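Local coordinates for protein AtGH3.15 acyl acid amido synthetase (Arabidopsis thaliana, PDB 6E1Q) that conjugates amino acids, chiefly glutamine, to the auxin precursor indole-3-butyric acid and to the herbicide 4-(2,4-dichlorophenoxy)butanoate in an ATP-dependent reaction, at residues 330-335 against 352-357; 347-352 against 417-422. One frame throughout, in Å; residues are numbered along the deposited sequence.

Overall arrangement
Interactions 1 and 2 lie on the same side of the chain's centre, their own centres about 10 Å apart, and share Pro352. Along the chain their segments alternate: 330-335, then 347-352, running into 352-357, and much later 417-422. Strand 348-350 is the common element, lying between strands 332-335 and 419-427. Val335 O lies 2.8 Å from Thr349 N, a probable hydrogen bond, while Ile350 and Ile351 touch the Phe357 ring of interaction 1. Substrate-binding Phe332 takes part in interaction 1, whose segment 330-335 also holds ATP-site Glu330, and ATP-site Tyr348 takes part in interaction 2, so both contacts lie beside the active site.

Interaction 1 of 2, residues 330-335 against 352-357; sequences ECFMGV and PCMGYF
The acyl-acid pocket of this adenylating enzyme is backed here by the turn 352-355, whose Met354 meets the substrate-binding Phe332, and by the start of the next strand, where Phe357 meets Cys331 and Met333. No direct hydrogen bond crosses between the segments; sulfur, methyl and ring contacts carry the packing. Met354 bends at both chi2 and chi3, and these bends carry its terminal methyl CE to the rim of the Phe332 ring, near the ring plane and 3.8 Å from CD2. At the base of the same side chain, CB of Met354 packs 3.1 Å from the carbonyl oxygen O of Phe332.

Phe357 takes its neighbours mainly through one corner. Its CE1 lies 3.6 Å from Met333 CG and equally far from Cys331 SG, both approaching obliquely. With SG anti to the backbone N (chi1 -159°), Cys331 makes a sulfur-aromatic contact, 4.8 Å from SG to the centroid of the Phe357 ring. The carbonyl O of Phe332 comes to the edge of that ring, near its plane. A single water bridges the backbones, accepting from Phe332 N at 3.1 Å and donating to Met354 O at 3.2 Å.

Met333 and Gly334 form a classic beta bulge opposite Tyr326 of strand 321-327. Bound (2,4-dichlorophenoxy)acetic acid touches Phe332. Helix 112-132 packs against Phe332 and Met354, Gln28 of helix 24-38 hydrogen-bonds the 352-357 backbone, and Val395 of strand 390-396 packs on both Met333 and Phe357.

Interaction 2 of 2, residues 347-352 against 417-422; sequences SYTIIP and NNAPHF
Ile350 and Phe422 meet on one face of an antiparallel strand pair, 348-350 against 419-422, while Thr349 and His421 lie on the other. The pair belongs to the beta structure of the GH3 central region. The Ile350 side chain runs obliquely against the aromatic ring, CG1 reaching Phe422 CE1 at 3.4 Å, a close apolar contact. The rim of this ring also faces the carbonyl O of Tyr348, which sits at the edge in the ring plane. Phe422 is further held by a ring stack with Phe359 and by Leu410 and Ala412 of strand 404-416.

On the opposite face, Thr349 divides its branches between two neighbours. With OG1 anti to the carbonyl carbon (chi1 -59°), the hydroxyl lies 3.5 Å from His421 CB, whereas CG2 packs 3.5 Å from Ala419 CB. The imidazole bends toward the Ser347 end, where ND1 passes 3.8 Å from Ser347 CB; His421 ND1 and Ser347 OG share Thr413 OG1 of strand 404-416 as hydrogen-bond partner. Tyr348 projects its ring away from strand 419-422 and bonds Ser323 through OH, beside Tyr326 and Thr302 of the ATP site.

Tyr348 and Phe422 form the hydrogen-bonded pair, and Thr349 and His421 the non-hydrogen-bonded one. Ile350 N donates to Pro420 O, extending the pairing. Phe422 N donates to Tyr348 O with an N-H...O angle of 149°, more bent than its companion. The straighter return bond, from Tyr348 N to Phe422 O, is 2.7 Å long with an N-H...O angle of 170°, and the same Phe422 O also receives a CA-H...O contact from Ser347 CA.

Interaction 1 of 2, residues 330-335 against 352-357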
# COMPACT_ATOMS: atom_id res chain seq x y z
N GLU A 330 -9.26 8.36 3.25
CA GLU A 330 -10.29 9.34 2.90
C GLU A 330 -11.50 8.69 2.22
O GLU A 330 -12.63 9.17 2.38
CB GLU A 330 -9.68 10.40 1.98
CG GLU A 330 -8.59 11.28 2.63
CD GLU A 330 -7.17 10.81 2.33
OE1 GLU A 330 -6.24 11.65 2.38
OE2 GLU A 330 -6.99 9.61 2.04
N CYS A 331 -11.29 7.63 1.45
CA CYS A 331 -12.38 7.08 0.67
C CYS A 331 -12.04 5.69 0.16
O CYS A 331 -10.96 5.50 -0.41
CB CYS A 331 -12.71 7.99 -0.53
SG CYS A 331 -14.36 7.72 -1.18
N PHE A 332 -12.93 4.73 0.33
CA PHE A 332 -12.82 3.48 -0.42
C PHE A 332 -13.34 3.72 -1.83
O PHE A 332 -14.46 4.19 -2.00
CB PHE A 332 -13.61 2.35 0.23
CG PHE A 332 -13.40 1.04 -0.43
CD1 PHE A 332 -12.15 0.45 -0.46
CD2 PHE A 332 -14.45 0.39 -1.06
CE1 PHE A 332 -11.95 -0.77 -1.08
CE2 PHE A 332 -14.25 -0.83 -1.69
CZ PHE A 332 -13.00 -1.41 -1.69
N MET A 333 -12.54 3.38 -2.84
CA MET A 333 -12.84 3.93 -4.16
C MET A 333 -13.13 2.90 -5.24
O MET A 333 -14.07 3.10 -6.02
CB MET A 333 -11.70 4.83 -4.61
CG MET A 333 -11.79 6.19 -3.97
SD MET A 333 -10.41 7.26 -4.31
CE MET A 333 -9.18 6.61 -3.17
N GLY A 334 -12.37 1.81 -5.32
CA GLY A 334 -12.54 0.91 -6.45
C GLY A 334 -12.21 -0.52 -6.09
O GLY A 334 -11.53 -0.78 -5.09
N VAL A 335 -12.67 -1.44 -6.93
CA VAL A 335 -12.31 -2.84 -6.79
C VAL A 335 -11.88 -3.41 -8.13
O VAL A 335 -12.21 -2.88 -9.20
CB VAL A 335 -13.45 -3.70 -6.19
CG1 VAL A 335 -13.60 -3.40 -4.71
CG2 VAL A 335 -14.75 -3.48 -6.95
N PRO A 352 -19.67 3.50 -7.56
CA PRO A 352 -20.34 4.81 -7.48
C PRO A 352 -21.03 5.12 -6.17
O PRO A 352 -21.40 6.28 -5.96
CB PRO A 352 -21.40 4.72 -8.60
CG PRO A 352 -21.01 3.61 -9.44
CD PRO A 352 -20.21 2.66 -8.64
N CYS A 353 -21.30 4.14 -5.32
CA CYS A 353 -22.03 4.47 -4.10
C CYS A 353 -21.12 4.86 -2.95
O CYS A 353 -21.63 5.26 -1.89
CB CYS A 353 -22.93 3.30 -3.68
SG CYS A 353 -21.98 1.85 -3.34
N MET A 354 -19.80 4.76 -3.12
CA MET A 354 -18.87 4.99 -2.01
C MET A 354 -18.52 6.46 -1.81
O MET A 354 -17.84 6.79 -0.83
CB MET A 354 -17.59 4.18 -2.24
CG MET A 354 -17.85 2.70 -2.44
SD MET A 354 -18.79 1.98 -1.06
CE MET A 354 -17.56 2.13 0.24
N GLY A 355 -18.98 7.33 -2.69
CA GLY A 355 -18.65 8.74 -2.63
C GLY A 355 -18.94 9.37 -3.97
O GLY A 355 -19.29 8.69 -4.93
N TYR A 356 -18.84 10.70 -4.01
CA TYR A 356 -18.96 11.44 -5.26
C TYR A 356 -17.56 11.72 -5.78
O TYR A 356 -16.75 12.35 -5.09
CB TYR A 356 -19.74 12.75 -5.08
CG TYR A 356 -20.00 13.47 -6.39
CD1 TYR A 356 -20.99 13.03 -7.26
CD2 TYR A 356 -19.26 14.59 -6.76
CE1 TYR A 356 -21.23 13.67 -8.46
CE2 TYR A 356 -19.49 15.24 -7.97
CZ TYR A 356 -20.49 14.78 -8.81
OH TYR A 356 -20.74 15.41 -10.01
N PHE A 357 -17.29 11.27 -7.00
CA PHE A 357 -15.93 11.19 -7.53
C PHE A 357 -15.78 12.10 -8.73
O PHE A 357 -16.47 11.91 -9.75
CB PHE A 357 -15.59 9.75 -7.92
CG PHE A 357 -15.69 8.77 -6.79
CD1 PHE A 357 -14.77 8.79 -5.76
CD2 PHE A 357 -16.68 7.81 -6.77
CE1 PHE A 357 -14.85 7.88 -4.72
CE2 PHE A 357 -16.76 6.90 -5.76
CZ PHE A 357 -15.85 6.94 -4.72
O HOH W 1 -15.75 5.52 1.21

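Interaction 2 of 2, residues 347-352 against 417-422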
# COMPACT_ATOMS: atom_id res chain seq x y z
N SER A 347 -6.48 -3.26 -12.94
CA SER A 347 -7.28 -2.06 -13.09
C SER A 347 -8.42 -2.07 -12.08
O SER A 347 -9.02 -3.12 -11.83
CB SER A 347 -7.86 -1.93 -14.50
OG SER A 347 -7.03 -1.15 -15.33
N TYR A 348 -8.75 -0.90 -11.54
CA TYR A 348 -9.77 -0.77 -10.49
C TYR A 348 -10.99 -0.04 -11.02
O TYR A 348 -10.88 1.07 -11.56
CB TYR A 348 -9.20 -0.04 -9.28
CG TYR A 348 -7.98 -0.70 -8.68
CD1 TYR A 348 -8.10 -1.85 -7.90
CD2 TYR A 348 -6.71 -0.14 -8.84
CE1 TYR A 348 -6.98 -2.45 -7.31
CE2 TYR A 348 -5.58 -0.73 -8.26
CZ TYR A 348 -5.72 -1.88 -7.49
OH TYR A 348 -4.61 -2.46 -6.92
N THR A 349 -12.15 -0.66 -10.87
CA THR A 349 -13.41 -0.05 -11.25
C THR A 349 -13.91 0.78 -10.08
O THR A 349 -14.02 0.28 -8.96
CB THR A 349 -14.41 -1.15 -11.59
OG1 THR A 349 -13.91 -1.96 -12.65
CG2 THR A 349 -15.75 -0.54 -11.99
N ILE A 350 -14.22 2.06 -10.33
CA ILE A 350 -14.74 2.93 -9.28
C ILE A 350 -16.15 2.52 -8.92
O ILE A 350 -16.98 2.23 -9.80
CB ILE A 350 -14.68 4.40 -9.73
CG1 ILE A 350 -13.24 4.81 -10.05
CG2 ILE A 350 -15.25 5.32 -8.68
CD1 ILE A 350 -12.29 4.65 -8.87
N ILE A 351 -16.45 2.46 -7.62
CA ILE A 351 -17.75 2.00 -7.15
C ILE A 351 -18.60 3.22 -6.80
O ILE A 351 -18.29 3.92 -5.82
CB ILE A 351 -17.60 1.05 -5.95
CG1 ILE A 351 -16.80 -0.18 -6.39
CG2 ILE A 351 -18.97 0.62 -5.45
CD1 ILE A 351 -17.47 -0.96 -7.57
N PRO A 352 -19.67 3.50 -7.56
CA PRO A 352 -20.34 4.81 -7.48
C PRO A 352 -21.03 5.12 -6.17
O PRO A 352 -21.40 6.28 -5.96
CB PRO A 352 -21.40 4.72 -8.60
CG PRO A 352 -21.01 3.61 -9.44
CD PRO A 352 -20.21 2.66 -8.64
N ASN A 417 -19.13 -2.43 -17.43
CA ASN A 417 -20.45 -1.89 -17.73
C ASN A 417 -20.34 -0.38 -18.01
O ASN A 417 -19.67 0.02 -18.96
CB ASN A 417 -21.43 -2.20 -16.60
CG ASN A 417 -21.66 -3.69 -16.45
OD1 ASN A 417 -21.81 -4.40 -17.44
ND2 ASN A 417 -21.64 -4.18 -15.21
N ASN A 418 -20.97 0.47 -17.19
CA ASN A 418 -20.82 1.91 -17.35
C ASN A 418 -19.84 2.53 -16.36
O ASN A 418 -19.71 3.76 -16.31
CB ASN A 418 -22.16 2.63 -17.24
CG ASN A 418 -23.10 2.26 -18.37
OD1 ASN A 418 -22.68 2.14 -19.52
ND2 ASN A 418 -24.38 2.12 -18.07
N ALA A 419 -19.16 1.74 -15.54
CA ALA A 419 -18.26 2.30 -14.55
C ALA A 419 -16.84 2.31 -15.10
O ALA A 419 -16.29 1.24 -15.41
CB ALA A 419 -18.33 1.48 -13.26
N PRO A 420 -16.19 3.48 -15.20
CA PRO A 420 -14.78 3.51 -15.62
C PRO A 420 -13.87 2.73 -14.69
O PRO A 420 -14.03 2.73 -13.46
CB PRO A 420 -14.44 5.01 -15.58
CG PRO A 420 -15.75 5.72 -15.60
CD PRO A 420 -16.74 4.82 -14.93
N HIS A 421 -12.87 2.09 -15.28
CA HIS A 421 -11.82 1.47 -14.50
C HIS A 421 -10.48 2.10 -14.86
O HIS A 421 -10.29 2.62 -15.96
CB HIS A 421 -11.79 -0.07 -14.64
CG HIS A 421 -11.69 -0.59 -16.05
ND1 HIS A 421 -10.54 -0.50 -16.80
CD2 HIS A 421 -12.57 -1.30 -16.80
CE1 HIS A 421 -10.72 -1.09 -17.97
NE2 HIS A 421 -11.95 -1.59 -17.99
N PHE A 422 -9.57 2.09 -13.88
CA PHE A 422 -8.35 2.87 -13.93
C PHE A 422 -7.18 2.02 -13.49
O PHE A 422 -7.31 1.18 -12.60
CB PHE A 422 -8.36 4.07 -12.99
CG PHE A 422 -9.48 5.04 -13.23
CD1 PHE A 422 -10.75 4.80 -12.74
CD2 PHE A 422 -9.23 6.25 -13.87
CE1 PHE A 422 -11.78 5.71 -12.94
CE2 PHE A 422 -10.25 7.17 -14.08
CZ PHE A 422 -11.52 6.90 -13.62